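Local coordinates for protein 6-carboxyhexanoate--CoA ligase (Aquifex aeolicus, PDB 5TVA) that belongs to the BioW family of ligases and binds adenosine monophosphate and coenzyme A within a single-chain fold built of helices and three beta-sheets, at residues D2-R7 / V24-L29; K82-E87 / V175-C180; M118-G123 / F218-E223; D140-K145 / V235-L240. One frame throughout, in Å; residues are numbered along the deposited sequence.

Contact 1. Residues D2-R7 / V24-L29; sequences DLFSVR and VKKEEL. With COA (coenzyme A), chain D.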
# COMPACT_ATOMS: atom_id res chain seq x y z
N ASP A 2 26.02 -1.21 -6.27
CA ASP A 2 25.54 -2.52 -5.85
C ASP A 2 24.44 -2.41 -4.79
O ASP A 2 24.66 -1.90 -3.70
CB ASP A 2 26.71 -3.35 -5.32
CG ASP A 2 27.25 -4.32 -6.36
OD1 ASP A 2 27.33 -3.94 -7.56
OD2 ASP A 2 27.59 -5.48 -5.99
N LEU A 3 23.24 -2.88 -5.12
CA LEU A 3 22.09 -2.81 -4.23
C LEU A 3 21.66 -4.21 -3.82
O LEU A 3 21.78 -5.17 -4.59
CB LEU A 3 20.91 -2.10 -4.90
CG LEU A 3 20.95 -0.59 -5.11
CD1 LEU A 3 19.66 -0.17 -5.82
CD2 LEU A 3 21.15 0.19 -3.79
N PHE A 4 21.13 -4.30 -2.60
CA PHE A 4 20.57 -5.54 -2.08
C PHE A 4 19.15 -5.26 -1.59
O PHE A 4 18.91 -4.27 -0.88
CB PHE A 4 21.43 -6.10 -0.94
CG PHE A 4 22.79 -6.58 -1.39
CD1 PHE A 4 23.83 -5.69 -1.55
CD2 PHE A 4 23.02 -7.94 -1.64
CE1 PHE A 4 25.09 -6.12 -1.97
CE2 PHE A 4 24.28 -8.39 -2.05
CZ PHE A 4 25.31 -7.47 -2.21
N SER A 5 18.22 -6.10 -1.99
CA SER A 5 16.85 -6.04 -1.50
C SER A 5 16.75 -6.91 -0.25
O SER A 5 17.19 -8.06 -0.26
CB SER A 5 15.90 -6.54 -2.59
OG SER A 5 14.68 -7.00 -2.05
N VAL A 6 16.20 -6.35 0.83
CA VAL A 6 16.10 -7.05 2.12
C VAL A 6 14.63 -7.15 2.48
O VAL A 6 14.01 -6.14 2.83
CB VAL A 6 16.87 -6.34 3.23
CG1 VAL A 6 16.78 -7.14 4.52
CG2 VAL A 6 18.30 -6.13 2.82
N ARG A 7 14.07 -8.35 2.41
CA ARG A 7 12.64 -8.55 2.64
C ARG A 7 12.43 -9.39 3.89
O ARG A 7 12.99 -10.48 4.00
CB ARG A 7 11.95 -9.25 1.46
CG ARG A 7 11.75 -8.38 0.23
CD ARG A 7 11.16 -9.21 -0.94
NE ARG A 7 12.21 -9.96 -1.63
CZ ARG A 7 12.01 -10.90 -2.57
NH1 ARG A 7 10.78 -11.23 -2.95
NH2 ARG A 7 13.05 -11.50 -3.14
N VAL A 24 19.20 -1.32 -0.16
CA VAL A 24 20.32 -0.52 0.33
C VAL A 24 21.62 -1.00 -0.30
O VAL A 24 21.72 -2.11 -0.84
CB VAL A 24 20.44 -0.57 1.88
CG1 VAL A 24 19.15 -0.08 2.53
CG2 VAL A 24 20.78 -1.98 2.36
N LYS A 25 22.64 -0.13 -0.19
CA LYS A 25 24.02 -0.48 -0.51
C LYS A 25 24.56 -1.50 0.49
O LYS A 25 24.12 -1.56 1.64
CB LYS A 25 24.91 0.77 -0.47
CG LYS A 25 24.71 1.72 -1.63
CD LYS A 25 25.36 3.08 -1.36
CE LYS A 25 25.28 3.98 -2.60
NZ LYS A 25 25.26 5.43 -2.27
N LYS A 26 25.55 -2.28 0.05
CA LYS A 26 26.11 -3.34 0.90
C LYS A 26 26.60 -2.79 2.24
O LYS A 26 26.49 -3.47 3.26
CB LYS A 26 27.26 -4.06 0.19
CG LYS A 26 28.05 -5.00 1.11
CD LYS A 26 28.91 -5.99 0.33
CE LYS A 26 29.40 -7.13 1.23
NZ LYS A 26 28.28 -8.01 1.74
N GLU A 27 27.13 -1.57 2.25
CA GLU A 27 27.66 -1.03 3.50
C GLU A 27 26.56 -0.65 4.49
O GLU A 27 26.87 -0.25 5.62
CB GLU A 27 28.55 0.18 3.22
CG GLU A 27 27.88 1.25 2.39
CD GLU A 27 28.39 1.33 0.96
OE1 GLU A 27 28.52 0.26 0.29
OE2 GLU A 27 28.64 2.46 0.51
N GLU A 28 25.29 -0.77 4.11
CA GLU A 28 24.18 -0.62 5.05
C GLU A 28 23.32 -1.88 5.11
O GLU A 28 22.24 -1.86 5.73
CB GLU A 28 23.32 0.59 4.69
CG GLU A 28 24.13 1.78 4.25
CD GLU A 28 23.36 2.74 3.36
OE1 GLU A 28 22.11 2.59 3.27
OE2 GLU A 28 23.99 3.63 2.74
N LEU A 29 23.78 -2.97 4.51
CA LEU A 29 23.04 -4.23 4.55
C LEU A 29 22.77 -4.67 5.99
O LEU A 29 21.62 -4.93 6.37
CB LEU A 29 23.84 -5.29 3.81
CG LEU A 29 23.18 -6.64 3.60
CD1 LEU A 29 21.75 -6.40 3.18
CD2 LEU A 29 23.94 -7.39 2.51
N1A COA D . 0.48 -10.08 4.29
C2A COA D . 0.12 -11.35 4.53
N3A COA D . 0.90 -12.36 4.20
C4A COA D . 2.09 -12.15 3.59
C5A COA D . 2.50 -10.84 3.32
C6A COA D . 1.63 -9.79 3.70
N6A COA D . 2.03 -8.35 3.41
N7A COA D . 3.69 -10.88 2.73
C8A COA D . 4.04 -12.15 2.62
N9A COA D . 3.10 -12.92 3.17
C1B COA D . 3.22 -14.41 3.08
C2B COA D . 2.42 -15.32 3.43
O2B COA D . 1.02 -15.07 3.09
C3B COA D . 3.02 -16.34 2.26
O3B COA D . 2.59 -15.80 0.99
P3B COA D . 1.44 -16.40 -0.09
O7A COA D . 2.03 -16.23 -1.46
O8A COA D . 1.09 -17.83 0.16
O9A COA D . 0.17 -15.59 -0.03
C4B COA D . 4.32 -16.28 2.40
O4B COA D . 4.60 -15.07 3.34
C5B COA D . 5.15 -16.08 1.04
O5B COA D . 5.12 -14.76 0.63
P1A COA D . 6.38 -13.96 -0.13
O1A COA D . 5.87 -13.39 -1.46
O2A COA D . 7.58 -14.85 -0.37
O3A COA D . 6.80 -12.68 0.81
P2A COA D . 8.28 -11.89 0.86
O4A COA D . 9.19 -12.73 1.76
O5A COA D . 8.94 -11.84 -0.53
O6A COA D . 8.01 -10.35 1.51
CBP COA D . 6.74 -8.16 2.00
CCP COA D . 6.88 -9.50 1.13
CDP COA D . 6.24 -8.51 3.43
CEP COA D . 8.15 -7.56 2.25
CAP COA D . 5.75 -7.09 1.28
OAP COA D . 4.47 -7.13 1.77
C9P COA D . 6.18 -5.60 1.37
O9P COA D . 6.86 -5.08 0.51
N8P COA D . 5.75 -4.77 2.50
C7P COA D . 6.17 -3.34 2.62
C6P COA D . 4.99 -2.38 2.59
C5P COA D . 3.95 -2.55 3.75
O5P COA D . 3.52 -3.60 4.05
N4P COA D . 3.50 -1.33 4.47
C3P COA D . 2.51 -1.46 5.62
C2P COA D . 1.93 -0.08 5.92
S1P COA D . 1.29 0.52 4.32
O HOH W 1 27.41 -0.70 -2.78
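F4 and V24 form a hydrogen-bonded antiparallel pair with both backbone bonds made: F4 N donates to V24 O at 2.9 Å (161°), and V24 N donates to F4 O at 3.1 Å (160°). One residue farther out the pairing thins to CA-H...O contacts, with K25 CA reaching D2 O at 3.5 Å. D2 O also accepts from a water at 3.1 Å, and that water gives a weak second bond to E27 OE1. These residues lie at the open end of the hairpin of strands 3-12 and 15-25, where the second strand turns off into helix 29-37. E28 takes the N-cap position, and E28 N binds K25 O in the turn. The turn brings L29 back over the first strand. With CG beside its own backbone N (chi1 -67°), F4 lays its ring along K26, whose CB meets F4 CE1 obliquely at 3.7 Å. The L29 side chain crosses that of F4 at about a right angle and rests CD2 over one ring face, 4.1 Å from F4 CG and displaced toward the rim. The other methyl of the fork, L29 CD1, presses on V6 CG2 at 3.5 Å, a tight carbon contact; V33 and L36 of helix 29-37 also pack against V6. Away from this side of the strand, L3 passes CD2 close to the V24 carbonyl carbon and is buried against V53 and F56. R7, in the coenzyme A pocket, brings NH1 to 3.1 Å from COA O5A, while its NH2 is held in a salt bridge by E51.

Contact 2. Residues K82-E87 / V175-C180; sequences KKLTQE and VVAELC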
# COMPACT_ATOMS: atom_id res chain seq x y z
N LYS A 82 -15.97 10.25 -3.78
CA LYS A 82 -15.94 11.50 -4.53
C LYS A 82 -14.55 11.77 -5.09
O LYS A 82 -14.40 12.09 -6.27
CB LYS A 82 -16.41 12.66 -3.66
CG LYS A 82 -16.37 14.00 -4.37
CD LYS A 82 -17.30 15.00 -3.71
CE LYS A 82 -16.56 15.91 -2.74
NZ LYS A 82 -15.82 17.01 -3.43
N LYS A 83 -13.52 11.66 -4.24
CA LYS A 83 -12.16 11.93 -4.69
C LYS A 83 -11.75 10.97 -5.81
O LYS A 83 -11.07 11.36 -6.76
CB LYS A 83 -11.19 11.85 -3.51
CG LYS A 83 -11.48 12.88 -2.37
CD LYS A 83 -11.36 14.29 -2.91
CE LYS A 83 -9.97 14.53 -3.46
NZ LYS A 83 -9.77 15.93 -3.97
N LEU A 84 -12.19 9.70 -5.71
CA LEU A 84 -11.90 8.72 -6.75
C LEU A 84 -12.47 9.15 -8.11
O LEU A 84 -11.82 8.97 -9.15
CB LEU A 84 -12.45 7.35 -6.35
CG LEU A 84 -11.65 6.62 -5.26
CD1 LEU A 84 -12.39 5.41 -4.64
CD2 LEU A 84 -10.28 6.21 -5.81
N THR A 85 -13.69 9.70 -8.13
CA THR A 85 -14.24 10.09 -9.42
C THR A 85 -13.51 11.29 -10.00
O THR A 85 -13.66 11.60 -11.19
CB THR A 85 -15.74 10.38 -9.35
OG1 THR A 85 -15.95 11.66 -8.74
CG2 THR A 85 -16.50 9.30 -8.61
N GLN A 86 -12.71 11.99 -9.19
CA GLN A 86 -11.86 13.02 -9.77
C GLN A 86 -10.65 12.44 -10.49
O GLN A 86 -9.84 13.22 -11.00
CB GLN A 86 -11.39 13.99 -8.69
CG GLN A 86 -12.48 14.66 -7.89
CD GLN A 86 -11.89 15.62 -6.88
OE1 GLN A 86 -10.79 16.14 -7.06
NE2 GLN A 86 -12.62 15.85 -5.79
N GLU A 87 -10.48 11.12 -10.50
CA GLU A 87 -9.52 10.47 -11.38
C GLU A 87 -10.20 9.84 -12.59
O GLU A 87 -9.64 8.93 -13.21
CB GLU A 87 -8.69 9.42 -10.62
CG GLU A 87 -7.62 9.99 -9.66
CD GLU A 87 -6.42 10.59 -10.38
OE1 GLU A 87 -6.34 10.50 -11.62
OE2 GLU A 87 -5.53 11.17 -9.71
N VAL A 175 -1.09 1.82 -11.90
CA VAL A 175 -2.37 1.87 -11.23
C VAL A 175 -2.89 3.29 -11.34
O VAL A 175 -2.15 4.25 -11.13
CB VAL A 175 -2.23 1.39 -9.78
CG1 VAL A 175 -3.51 1.70 -8.97
CG2 VAL A 175 -1.91 -0.11 -9.78
N VAL A 176 -4.15 3.43 -11.75
CA VAL A 176 -4.73 4.75 -11.94
C VAL A 176 -5.00 5.40 -10.59
O VAL A 176 -4.68 6.58 -10.37
CB VAL A 176 -6.02 4.66 -12.79
CG1 VAL A 176 -6.66 6.04 -12.92
CG2 VAL A 176 -5.72 4.06 -14.20
N ALA A 177 -5.60 4.65 -9.67
CA ALA A 177 -6.00 5.18 -8.37
C ALA A 177 -6.04 4.04 -7.37
O ALA A 177 -6.18 2.87 -7.75
CB ALA A 177 -7.37 5.87 -8.43
N GLU A 178 -5.94 4.38 -6.09
CA GLU A 178 -5.91 3.38 -5.03
C GLU A 178 -6.85 3.78 -3.90
O GLU A 178 -6.94 4.96 -3.54
CB GLU A 178 -4.49 3.21 -4.50
CG GLU A 178 -4.38 2.18 -3.35
CD GLU A 178 -2.97 2.01 -2.83
OE1 GLU A 178 -2.03 2.47 -3.51
OE2 GLU A 178 -2.79 1.41 -1.76
N LEU A 179 -7.54 2.78 -3.32
CA LEU A 179 -8.28 2.94 -2.07
C LEU A 179 -7.70 2.01 -1.01
O LEU A 179 -7.46 0.83 -1.27
CB LEU A 179 -9.78 2.66 -2.26
CG LEU A 179 -10.68 2.54 -1.02
CD1 LEU A 179 -10.90 3.89 -0.34
CD2 LEU A 179 -12.03 1.93 -1.37
N CYS A 180 -7.48 2.54 0.20
CA CYS A 180 -6.84 1.76 1.26
C CYS A 180 -7.32 2.22 2.63
O CYS A 180 -7.31 3.42 2.92
CB CYS A 180 -5.31 1.88 1.19
SG CYS A 180 -4.35 1.01 2.50
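E87, whose CG faces the methyl of A177, has one carboxylate oxygen gripped twice: OE2 accepts from the backbone N of both E196 and I197, which ties the turn after helix 73-85 to the loop before strand 198-203. Opposite it, V176 and A177 both face F218 in a classic beta bulge, leading into strand 177-181 of the mixed sheet. Helix end and bulge meet without any hydrogen bond between them. E87 N turns back to L84 O at 2.9 Å. The first torsion of E87 (chi1 -74°) then sets CG beside its own backbone N, 4.3 Å from A177 CB, and the bend at the second (chi2 -73°) turns the carboxylate to E196 and I197. E87 O touches V176 only loosely, 4.2 Å from CG1. E178 leaves the strand on the side away from 82-87; its extended side chain lies about 7 Å from both the adenosine monophosphate and the coenzyme A. The carboxylate of E178 is bonded through OE2 to Y191 and through OE1 to N170, so both oxygens have partners within the protein. L84 carries the apolar part of the contact with its two methyls. V192, F218 and A94 also pack on L84, while V98 and L101 of helix 91-102 cover L179, leaving the leucine pair buried between helices and sheet. L84 CD2 sits on A177 CB at 3.9 Å, and L84 CD1 lies more loosely beside L179 CB at 4.5 Å.

Contact 3. Residues M118-G123 / F218-E223; sequences MDIETG and FVSRKE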
# COMPACT_ATOMS: atom_id res chain seq x y z
N MET A 118 -8.98 -3.99 -9.57
CA MET A 118 -10.31 -3.70 -10.08
C MET A 118 -10.25 -3.03 -11.45
O MET A 118 -9.57 -2.01 -11.63
CB MET A 118 -11.08 -2.80 -9.11
CG MET A 118 -12.38 -2.26 -9.68
SD MET A 118 -13.54 -1.70 -8.43
CE MET A 118 -13.88 -3.24 -7.58
N ASP A 119 -10.96 -3.62 -12.42
CA ASP A 119 -11.19 -3.02 -13.73
C ASP A 119 -11.83 -1.63 -13.60
O ASP A 119 -12.98 -1.54 -13.16
CB ASP A 119 -12.09 -3.96 -14.55
CG ASP A 119 -12.08 -3.65 -16.04
OD1 ASP A 119 -12.09 -2.46 -16.42
OD2 ASP A 119 -12.04 -4.62 -16.85
N ILE A 120 -11.12 -0.55 -13.98
CA ILE A 120 -11.66 0.81 -13.84
C ILE A 120 -13.01 0.92 -14.52
O ILE A 120 -13.90 1.65 -14.06
CB ILE A 120 -10.72 1.86 -14.44
CG1 ILE A 120 -10.16 1.39 -15.79
CG2 ILE A 120 -9.76 2.47 -13.41
CD1 ILE A 120 -9.21 2.36 -16.40
N GLU A 121 -13.16 0.25 -15.67
CA GLU A 121 -14.34 0.45 -16.51
C GLU A 121 -15.54 -0.33 -15.99
O GLU A 121 -16.66 0.16 -16.09
CB GLU A 121 -14.02 0.04 -17.95
CG GLU A 121 -12.93 0.89 -18.59
CD GLU A 121 -12.53 0.39 -19.99
OE1 GLU A 121 -12.40 -0.84 -20.19
OE2 GLU A 121 -12.36 1.24 -20.89
N THR A 122 -15.33 -1.51 -15.42
CA THR A 122 -16.45 -2.39 -15.11
C THR A 122 -16.58 -2.76 -13.64
O THR A 122 -17.58 -3.39 -13.26
CB THR A 122 -16.34 -3.69 -15.94
OG1 THR A 122 -15.24 -4.48 -15.47
CG2 THR A 122 -16.13 -3.38 -17.43
N GLY A 123 -15.60 -2.42 -12.79
CA GLY A 123 -15.65 -2.80 -11.39
C GLY A 123 -15.35 -4.26 -11.10
O GLY A 123 -15.46 -4.68 -9.94
N PHE A 218 -7.11 0.47 -8.90
CA PHE A 218 -7.93 0.72 -10.09
C PHE A 218 -7.03 0.70 -11.32
O PHE A 218 -6.18 1.60 -11.47
CB PHE A 218 -8.70 2.03 -9.97
CG PHE A 218 -9.68 2.05 -8.82
CD1 PHE A 218 -10.95 1.54 -8.97
CD2 PHE A 218 -9.31 2.56 -7.57
CE1 PHE A 218 -11.84 1.53 -7.91
CE2 PHE A 218 -10.20 2.56 -6.51
CZ PHE A 218 -11.46 2.06 -6.68
N VAL A 219 -7.19 -0.31 -12.18
CA VAL A 219 -6.30 -0.54 -13.32
C VAL A 219 -7.10 -0.71 -14.62
O VAL A 219 -8.21 -1.24 -14.63
CB VAL A 219 -5.40 -1.79 -13.13
CG1 VAL A 219 -4.51 -1.66 -11.88
CG2 VAL A 219 -6.24 -3.06 -13.08
N SER A 220 -6.50 -0.29 -15.72
CA SER A 220 -7.07 -0.53 -17.04
C SER A 220 -6.75 -1.97 -17.46
O SER A 220 -5.58 -2.35 -17.49
CB SER A 220 -6.50 0.46 -18.04
OG SER A 220 -7.24 0.45 -19.25
N ARG A 221 -7.79 -2.76 -17.75
CA ARG A 221 -7.55 -4.17 -18.05
C ARG A 221 -6.54 -4.35 -19.19
O ARG A 221 -5.77 -5.31 -19.17
CB ARG A 221 -8.83 -4.93 -18.41
CG ARG A 221 -8.56 -6.44 -18.39
CD ARG A 221 -9.51 -7.26 -19.23
NE ARG A 221 -10.63 -7.85 -18.50
CZ ARG A 221 -10.80 -9.15 -18.30
NH1 ARG A 221 -9.92 -10.03 -18.75
NH2 ARG A 221 -11.87 -9.58 -17.63
N LYS A 222 -6.53 -3.45 -20.16
CA LYS A 222 -5.64 -3.66 -21.30
C LYS A 222 -4.17 -3.63 -20.89
O LYS A 222 -3.33 -4.07 -21.68
CB LYS A 222 -5.91 -2.62 -22.39
CG LYS A 222 -5.39 -1.26 -22.03
CD LYS A 222 -5.83 -0.18 -23.00
CE LYS A 222 -5.92 1.14 -22.25
NZ LYS A 222 -5.39 2.23 -23.11
N GLU A 223 -3.86 -3.12 -19.70
CA GLU A 223 -2.50 -3.00 -19.18
C GLU A 223 -2.24 -3.93 -18.02
O GLU A 223 -1.22 -3.78 -17.33
CB GLU A 223 -2.24 -1.56 -18.72
CG GLU A 223 -2.31 -0.47 -19.77
CD GLU A 223 -2.42 0.91 -19.12
OE1 GLU A 223 -3.13 1.78 -19.67
OE2 GLU A 223 -1.82 1.11 -18.03
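M118 with F218 and D119 with V219 are the paired residues of two parallel strands at one edge of the mixed sheet, where strand 116-119 is outermost and ends in an Asx turn. V219 N donates to M118 O at 3.0 Å in an almost straight bond (173°). The next bond, I120 N to V219 O at 3.1 Å, meets the carbonyl from above its plane, as the chain is already leaving the strand. M118 and F218 point the same way and run side by side in a Met-aromatic contact: SD lies 3.7 Å from F218 CE1, and its line to the ring centroid is 63° off the normal, an oblique approach. I120 reaches across with both branches. CG1 lies between the backbone N and the carbonyl carbon (chi1 43°), which sends CD1 to S220 CB at 3.7 Å and leaves CG2 to touch F218 CB at 3.6 Å. D119 divides its carboxylate between two tasks. OD1 accepts from E121 N at 3.0 Å, closing the Asx turn, and D119 O supports the same reversal by binding G123 N at 2.8 Å. OD2 faces R221, where the salt bridge to NE is long at 3.9 Å and the two flat groups are strongly inclined to each other. Helix 91-102 covers the M118 and F218 side of the sheet, V93, A97 and I100 packing on M118 and A97 on F218. V219 points from the other side, against L126 and V175, while F218 borders strand 177-181.

Contact 4. Residues D140-K145 / V235-L240; sequences DWKDRK and VVLIEL
D140 and W141 pair with L237 and I238 along two strands of a three-stranded parallel sheet, in which 236-239 is the middle strand and 139-141 an outer one. Three backbone hydrogen bonds join them. D140 O accepts from I238 N at 2.8 Å, in the carbonyl plane, and D140 N donates to V236 O at 3.2 Å. The shortest runs from K142 N to I238 O, 2.7 Å and 172°, with the donor above the plane of the carbonyl. A water held by D143 N makes a further, weak bond to the same I238 O. Among charged groups, R144 grips D140 side-on: NE at 2.8 Å, on the syn lone pair, and NH2 at 3.0 Å both reach OD1, while D140 OD2 accepts from I23 N. A second salt bridge, from R144 NH1 to D162, helps fix the turn of the guanidinium. The indole of W141 directs its edge at one face of that group, with CD1 3.8 Å above the guanidinium plane and over its centre; NE1 of the ring donates to V161 O. Apolar packing falls to the far end of the indole, where W141 CZ3 meets I238 CG2 at 3.6 Å and, more loosely, L240 CD1. The tryptophan reaches these methyls with CG beside its own backbone N (chi1 -64°), crossing I238 obliquely, and L164 and A165 of helix 158-173 also pack on it. K142 runs alongside E239, its CD and CE against E239 OE2, but the last torsion bends K142 NZ off to 5.2 Å from E239 OE2.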
# COMPACT_ATOMS: atom_id res chain seq x y z
N ASP A 140 11.43 1.14 -2.30
CA ASP A 140 11.93 1.76 -1.08
C ASP A 140 12.22 3.22 -1.35
O ASP A 140 12.42 3.62 -2.51
CB ASP A 140 13.19 1.04 -0.56
CG ASP A 140 13.50 1.35 0.93
OD1 ASP A 140 12.67 2.01 1.60
OD2 ASP A 140 14.55 0.89 1.42
N TRP A 141 12.20 4.03 -0.28
CA TRP A 141 12.76 5.37 -0.34
C TRP A 141 14.26 5.29 -0.59
O TRP A 141 14.97 4.54 0.09
CB TRP A 141 12.53 6.15 0.98
CG TRP A 141 11.10 6.43 1.32
CD1 TRP A 141 10.34 5.79 2.25
CD2 TRP A 141 10.25 7.40 0.71
NE1 TRP A 141 9.07 6.30 2.25
CE2 TRP A 141 8.99 7.30 1.32
CE3 TRP A 141 10.43 8.34 -0.32
CZ2 TRP A 141 7.91 8.12 0.97
CZ3 TRP A 141 9.36 9.15 -0.67
CH2 TRP A 141 8.12 9.04 -0.03
N LYS A 142 14.74 6.08 -1.54
CA LYS A 142 16.18 6.15 -1.81
C LYS A 142 16.99 6.45 -0.55
O LYS A 142 18.02 5.81 -0.30
CB LYS A 142 16.43 7.23 -2.87
CG LYS A 142 17.90 7.45 -3.18
CD LYS A 142 18.04 8.20 -4.48
CE LYS A 142 19.45 8.12 -5.00
NZ LYS A 142 19.77 6.70 -5.29
N ASP A 143 16.57 7.43 0.24
CA ASP A 143 17.31 7.79 1.46
C ASP A 143 16.32 7.76 2.62
O ASP A 143 15.86 8.81 3.05
CB ASP A 143 17.98 9.18 1.32
CG ASP A 143 18.86 9.54 2.51
OD1 ASP A 143 18.88 8.78 3.50
OD2 ASP A 143 19.55 10.58 2.46
N ARG A 144 16.00 6.55 3.10
CA ARG A 144 14.88 6.40 4.03
C ARG A 144 15.09 7.19 5.32
O ARG A 144 14.12 7.73 5.89
CB ARG A 144 14.64 4.92 4.35
CG ARG A 144 13.36 4.72 5.12
CD ARG A 144 13.01 3.25 5.33
NE ARG A 144 12.17 2.73 4.26
CZ ARG A 144 10.84 2.63 4.32
NH1 ARG A 144 10.16 3.00 5.41
NH2 ARG A 144 10.18 2.11 3.27
N LYS A 145 16.32 7.26 5.82
CA LYS A 145 16.60 7.99 7.05
C LYS A 145 16.24 9.46 6.87
O LYS A 145 15.53 10.05 7.71
CB LYS A 145 18.08 7.83 7.43
CG LYS A 145 18.47 8.23 8.87
CD LYS A 145 19.38 9.48 8.85
CE LYS A 145 20.77 9.18 9.37
NZ LYS A 145 21.20 7.86 8.85
N VAL A 235 12.25 -2.93 -9.70
CA VAL A 235 12.89 -2.41 -8.50
C VAL A 235 12.96 -0.89 -8.63
O VAL A 235 13.60 -0.37 -9.55
CB VAL A 235 14.29 -3.02 -8.29
CG1 VAL A 235 14.97 -2.40 -7.08
CG2 VAL A 235 14.18 -4.52 -8.10
N VAL A 236 12.29 -0.20 -7.71
CA VAL A 236 12.13 1.25 -7.77
C VAL A 236 12.59 1.87 -6.45
O VAL A 236 12.08 1.52 -5.39
CB VAL A 236 10.67 1.64 -8.05
CG1 VAL A 236 10.52 3.15 -7.99
CG2 VAL A 236 10.26 1.11 -9.39
N LEU A 237 13.54 2.80 -6.53
CA LEU A 237 13.89 3.68 -5.43
C LEU A 237 13.18 5.01 -5.64
O LEU A 237 13.19 5.56 -6.75
CB LEU A 237 15.39 3.93 -5.35
CG LEU A 237 16.29 2.71 -5.17
CD1 LEU A 237 17.71 3.17 -5.07
CD2 LEU A 237 15.90 1.93 -3.93
N ILE A 238 12.57 5.53 -4.58
CA ILE A 238 11.79 6.76 -4.63
C ILE A 238 12.56 7.86 -3.92
O ILE A 238 13.00 7.68 -2.78
CB ILE A 238 10.41 6.57 -3.99
CG1 ILE A 238 9.68 5.45 -4.73
CG2 ILE A 238 9.65 7.88 -4.02
CD1 ILE A 238 8.64 4.75 -3.89
N GLU A 239 12.74 8.98 -4.62
CA GLU A 239 13.55 10.11 -4.19
C GLU A 239 12.61 11.25 -3.84
O GLU A 239 11.78 11.65 -4.66
CB GLU A 239 14.49 10.55 -5.31
CG GLU A 239 15.73 11.29 -4.90
CD GLU A 239 16.77 11.30 -6.03
OE1 GLU A 239 16.36 11.07 -7.19
OE2 GLU A 239 17.98 11.54 -5.77
N LEU A 240 12.73 11.77 -2.62
CA LEU A 240 11.83 12.82 -2.17
C LEU A 240 12.24 14.16 -2.77
O LEU A 240 13.41 14.56 -2.69
CB LEU A 240 11.82 12.92 -0.64
CG LEU A 240 10.65 13.77 -0.13
CD1 LEU A 240 9.36 13.27 -0.72
CD2 LEU A 240 10.57 13.83 1.37
O HOH W 2 14.86 9.70 -0.65

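The four contacts form two touching pairs. Contacts 1 and 4 have centres about 12 Å apart and meet where L3 CD1 packs on L237 CD1 at 3.9 Å, setting the N-terminal hairpin against the parallel sheet. Contacts 2 and 3, also about 12 Å apart between centres, share the mixed sheet: strands 177-181 and 214-219 are neighbours, with V176 N probably hydrogen-bonded to F218 O at 2.7 Å. Contacts 1 and 3 have centres about 35 Å apart. Contact 1 closes before the others open; contacts 2, 3 and 4 interleave along the chain. Residues 175-240 thus return to both regions, joining earlier parts of the sequence. Coenzyme A touches R7 of contact 1, and the side chain of E178 in contact 2 is about 7 Å from it.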